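Local coordinates for IMC sub-compartment protein ISP3 (PDB 4CHJ) that adopts a pleckstrin homology fold and belongs to the inner membrane complex sub-compartment proteins critical for replication of the parasite Toxoplasma gondii, at residues F35-W38 and M39-E43; Q29-K32 and E33-D36. All coordinates share one frame; numbering follows the deposited sequence.

Entering from the loop that follows strand 14-16, the chain first makes contact 2, where 29-32 turns into the start of helix 32-44 and the helix is capped. Contact 1 comes next, along the rest of the same helix, nearly to its C-terminal end. Neither closes a long loop: each joins segments that follow one another without a gap. The two overlap rather than cross, sharing F35 and D36, and their centres lie about 10 Å apart on the same side of the chain's centre. A34, F35 and W38 of the helix, and V30 of the loop before it, touch helix 131-149, while contact 1 also brings W38 and Y42 to strand 57-65 of the seven-stranded antiparallel sheet.

Contact 1: residues F35-W38 and M39-E43; sequences FDNW and MNRYE
W38 and Y42, one helical turn apart, form the apolar centre of this contact within helix 32-44, a helix that precedes the first strand of the seven-stranded sheet of the pleckstrin homology fold. CD2 of Y42 lies over one face of the indole, toward its rim, and comes within 3.6 Å of W38 CE2. The five-membered ring of W38 and the Y42 ring have planes 36° apart and centroids separated by 4.6 Å, an oblique pairing. M39 lies alongside F35 and slants across W38, making two Met-aromatic contacts: its SD is 4.1 Å from W38 CZ3 and 4.2 Å from F35 CZ, approaching both rings obliquely. The M39 chain leaves with CG anti to the backbone N (chi1 -170°) and bends at chi2, which carries the sulfur alongside F35. Beyond the segments, F35 and W38 rest on C136 of helix 131-149, and W38 and Y42 on I64 of strand 57-65.

The backbone runs in the i to i+4 pattern of the helix. M39 N donates to F35 O at 2.7 Å, and Y42 N reaches W38 O at 3.1 Å.

At the polar edge, the R41 side chain passes beside N37, but its charge is met by salt bridges to D46 and D133. The Y42 hydroxyl likewise has its partner outside the segments, being hydrogen-bonded to T47 O. R41 NH2 comes obliquely to the indole, 4.2 Å from W38 CD1.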
# COMPACT_ATOMS: atom_id res chain seq x y z
N PHE A 35 -2.96 -13.08 4.91
CA PHE A 35 -3.36 -11.73 5.35
C PHE A 35 -3.15 -11.52 6.84
O PHE A 35 -2.68 -10.45 7.27
CB PHE A 35 -4.83 -11.40 4.98
CG PHE A 35 -5.22 -9.99 5.32
CD1 PHE A 35 -4.89 -8.95 4.48
CD2 PHE A 35 -5.80 -9.70 6.53
CE1 PHE A 35 -5.17 -7.64 4.83
CE2 PHE A 35 -6.10 -8.40 6.88
CZ PHE A 35 -5.78 -7.37 6.03
N ASP A 36 -3.53 -12.53 7.64
CA ASP A 36 -3.45 -12.43 9.10
C ASP A 36 -2.01 -12.28 9.57
O ASP A 36 -1.71 -11.51 10.50
CB ASP A 36 -4.06 -13.68 9.75
CG ASP A 36 -5.57 -13.70 9.69
OD1 ASP A 36 -6.18 -12.66 9.39
OD2 ASP A 36 -6.14 -14.78 9.96
N ASN A 37 -1.12 -13.07 8.95
CA ASN A 37 0.33 -12.90 9.15
C ASN A 37 0.84 -11.50 8.72
O ASN A 37 1.44 -10.77 9.51
CB ASN A 37 1.09 -13.98 8.39
CG ASN A 37 2.60 -13.87 8.58
OD1 ASN A 37 3.09 -13.94 9.70
ND2 ASN A 37 3.32 -13.65 7.48
N TRP A 38 0.61 -11.14 7.46
CA TRP A 38 0.87 -9.80 7.01
C TRP A 38 0.40 -8.79 8.07
O TRP A 38 1.21 -7.99 8.60
CB TRP A 38 0.19 -9.56 5.65
CG TRP A 38 0.58 -8.26 5.06
CD1 TRP A 38 1.71 -8.00 4.34
CD2 TRP A 38 -0.10 -7.04 5.21
NE1 TRP A 38 1.77 -6.67 4.02
CE2 TRP A 38 0.66 -6.06 4.55
CE3 TRP A 38 -1.29 -6.67 5.82
CZ2 TRP A 38 0.26 -4.73 4.48
CZ3 TRP A 38 -1.69 -5.35 5.76
CH2 TRP A 38 -0.91 -4.39 5.09
N MET A 39 -0.86 -8.87 8.47
CA MET A 39 -1.43 -7.87 9.35
C MET A 39 -0.71 -7.78 10.69
O MET A 39 -0.52 -6.70 11.23
CB MET A 39 -2.91 -8.15 9.58
CG MET A 39 -3.64 -7.03 10.30
SD MET A 39 -3.86 -5.57 9.27
CE MET A 39 -4.31 -4.37 10.51
N ASN A 40 -0.31 -8.93 11.23
CA ASN A 40 0.39 -8.98 12.51
C ASN A 40 1.75 -8.34 12.45
O ASN A 40 2.10 -7.54 13.32
CB ASN A 40 0.55 -10.42 12.99
CG ASN A 40 -0.67 -10.91 13.74
OD1 ASN A 40 -1.23 -10.19 14.59
ND2 ASN A 40 -1.13 -12.12 13.41
N ARG A 41 2.53 -8.73 11.45
CA ARG A 41 3.82 -8.10 11.17
C ARG A 41 3.82 -6.58 11.09
O ARG A 41 4.65 -5.90 11.72
CB ARG A 41 4.41 -8.66 9.90
CG ARG A 41 5.00 -10.02 10.13
CD ARG A 41 5.88 -10.43 9.00
NE ARG A 41 5.09 -10.89 7.87
CZ ARG A 41 5.17 -10.39 6.64
NH1 ARG A 41 6.00 -9.38 6.37
NH2 ARG A 41 4.44 -10.92 5.68
N TYR A 42 2.89 -6.03 10.31
CA TYR A 42 2.91 -4.58 10.04
C TYR A 42 2.23 -3.76 11.13
O TYR A 42 2.56 -2.59 11.33
CB TYR A 42 2.33 -4.29 8.64
CG TYR A 42 3.36 -4.59 7.56
CD1 TYR A 42 4.42 -3.70 7.32
CD2 TYR A 42 3.37 -5.81 6.89
CE1 TYR A 42 5.41 -4.00 6.39
CE2 TYR A 42 4.36 -6.11 5.95
CZ TYR A 42 5.38 -5.20 5.72
OH TYR A 42 6.35 -5.50 4.79
N GLU A 43 1.32 -4.40 11.87
CA GLU A 43 0.84 -3.82 13.13
C GLU A 43 1.99 -3.70 14.12
O GLU A 43 2.09 -2.72 14.87
CB GLU A 43 -0.29 -4.67 13.72
CG GLU A 43 -1.65 -4.38 13.10
CD GLU A 43 -2.78 -5.26 13.66
OE1 GLU A 43 -2.50 -6.39 14.12
OE2 GLU A 43 -3.95 -4.81 13.61

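Contact 2: residues Q29-K32 and E33-D36; sequences QVSK and EAFD
K32 and D36 cross at a slant in the first turn of the helix, the lysine exposed and the aspartate partly so. Bent at chi2 and chi3, the lysine chain lies with its CD 2.9 Å from D36 OD2, an approach tight enough for its exact length to be doubtful. NZ of K32 is 3.2 Å from that same D36 OD2, a salt bridge whose hydrogen bond is weak. The CB of D36 points back toward the preceding segment. Backbone atoms join the same two residues, D36 N donating to K32 O at 2.9 Å.

S31 is turned differently, its hydroxyl directed at the amide of A34. It occupies the N-cap of helix 32-44: OG accepts from A34 N at 2.6 Å with an N-H...O angle of 159°. That amide comes too early to find a carbonyl four residues back within the helix. S31 O starts the regular i to i+4 series by accepting from F35 N at 3.0 Å.

V30 directs its CB toward the helix start. Its CG2, anti to the backbone N, meets the methyl of A34. Helix 131-149 lies against this apolar pair, where V30 touches C136 and A34 touches T132. The V30 CG2 to A34 CB separation is 3.9 Å.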
# COMPACT_ATOMS: atom_id res chain seq x y z
N GLN A 29 -6.51 -12.95 -5.00
CA GLN A 29 -6.89 -14.09 -4.19
C GLN A 29 -5.73 -14.39 -3.27
O GLN A 29 -4.76 -15.06 -3.66
CB GLN A 29 -7.22 -15.29 -5.07
CG GLN A 29 -8.57 -15.92 -4.78
CD GLN A 29 -8.97 -16.92 -5.85
OE1 GLN A 29 -8.40 -16.94 -6.94
NE2 GLN A 29 -9.96 -17.76 -5.54
N VAL A 30 -5.78 -13.83 -2.08
CA VAL A 30 -4.79 -14.12 -1.09
C VAL A 30 -5.46 -14.82 0.08
O VAL A 30 -6.61 -14.51 0.42
CB VAL A 30 -4.05 -12.85 -0.63
CG1 VAL A 30 -4.92 -12.01 0.31
CG2 VAL A 30 -2.74 -13.22 0.04
N SER A 31 -4.75 -15.78 0.66
CA SER A 31 -5.29 -16.57 1.75
C SER A 31 -5.50 -15.67 2.95
O SER A 31 -4.78 -14.66 3.13
CB SER A 31 -4.33 -17.68 2.13
OG SER A 31 -3.44 -17.21 3.12
N LYS A 32 -6.47 -16.05 3.77
CA LYS A 32 -6.75 -15.39 5.04
C LYS A 32 -5.58 -15.54 5.99
O LYS A 32 -5.26 -14.64 6.74
CB LYS A 32 -8.02 -15.96 5.67
CG LYS A 32 -8.59 -15.13 6.80
CD LYS A 32 -8.23 -15.72 8.15
CE LYS A 32 -9.31 -15.46 9.18
NZ LYS A 32 -9.02 -16.14 10.47
N GLU A 33 -4.95 -16.71 5.98
CA GLU A 33 -3.79 -16.94 6.84
C GLU A 33 -2.66 -16.01 6.45
O GLU A 33 -1.97 -15.47 7.32
CB GLU A 33 -3.32 -18.38 6.74
CG GLU A 33 -4.21 -19.38 7.45
CD GLU A 33 -4.15 -19.26 8.96
OE1 GLU A 33 -4.94 -18.49 9.52
OE2 GLU A 33 -3.31 -19.95 9.57
N ALA A 34 -2.46 -15.84 5.16
CA ALA A 34 -1.43 -14.94 4.68
C ALA A 34 -1.72 -13.51 5.08
O ALA A 34 -0.84 -12.82 5.58
CB ALA A 34 -1.30 -15.05 3.17
N PHE A 35 -2.96 -13.08 4.91
CA PHE A 35 -3.36 -11.73 5.35
C PHE A 35 -3.15 -11.52 6.84
O PHE A 35 -2.68 -10.45 7.27
CB PHE A 35 -4.83 -11.40 4.98
CG PHE A 35 -5.22 -9.99 5.32
CD1 PHE A 35 -4.89 -8.95 4.48
CD2 PHE A 35 -5.80 -9.70 6.53
CE1 PHE A 35 -5.17 -7.64 4.83
CE2 PHE A 35 -6.10 -8.40 6.88
CZ PHE A 35 -5.78 -7.37 6.03
N ASP A 36 -3.53 -12.53 7.64
CA ASP A 36 -3.45 -12.43 9.10
C ASP A 36 -2.01 -12.28 9.57
O ASP A 36 -1.71 -11.51 10.50
CB ASP A 36 -4.06 -13.68 9.75
CG ASP A 36 -5.57 -13.70 9.69
OD1 ASP A 36 -6.18 -12.66 9.39
OD2 ASP A 36 -6.14 -14.78 9.96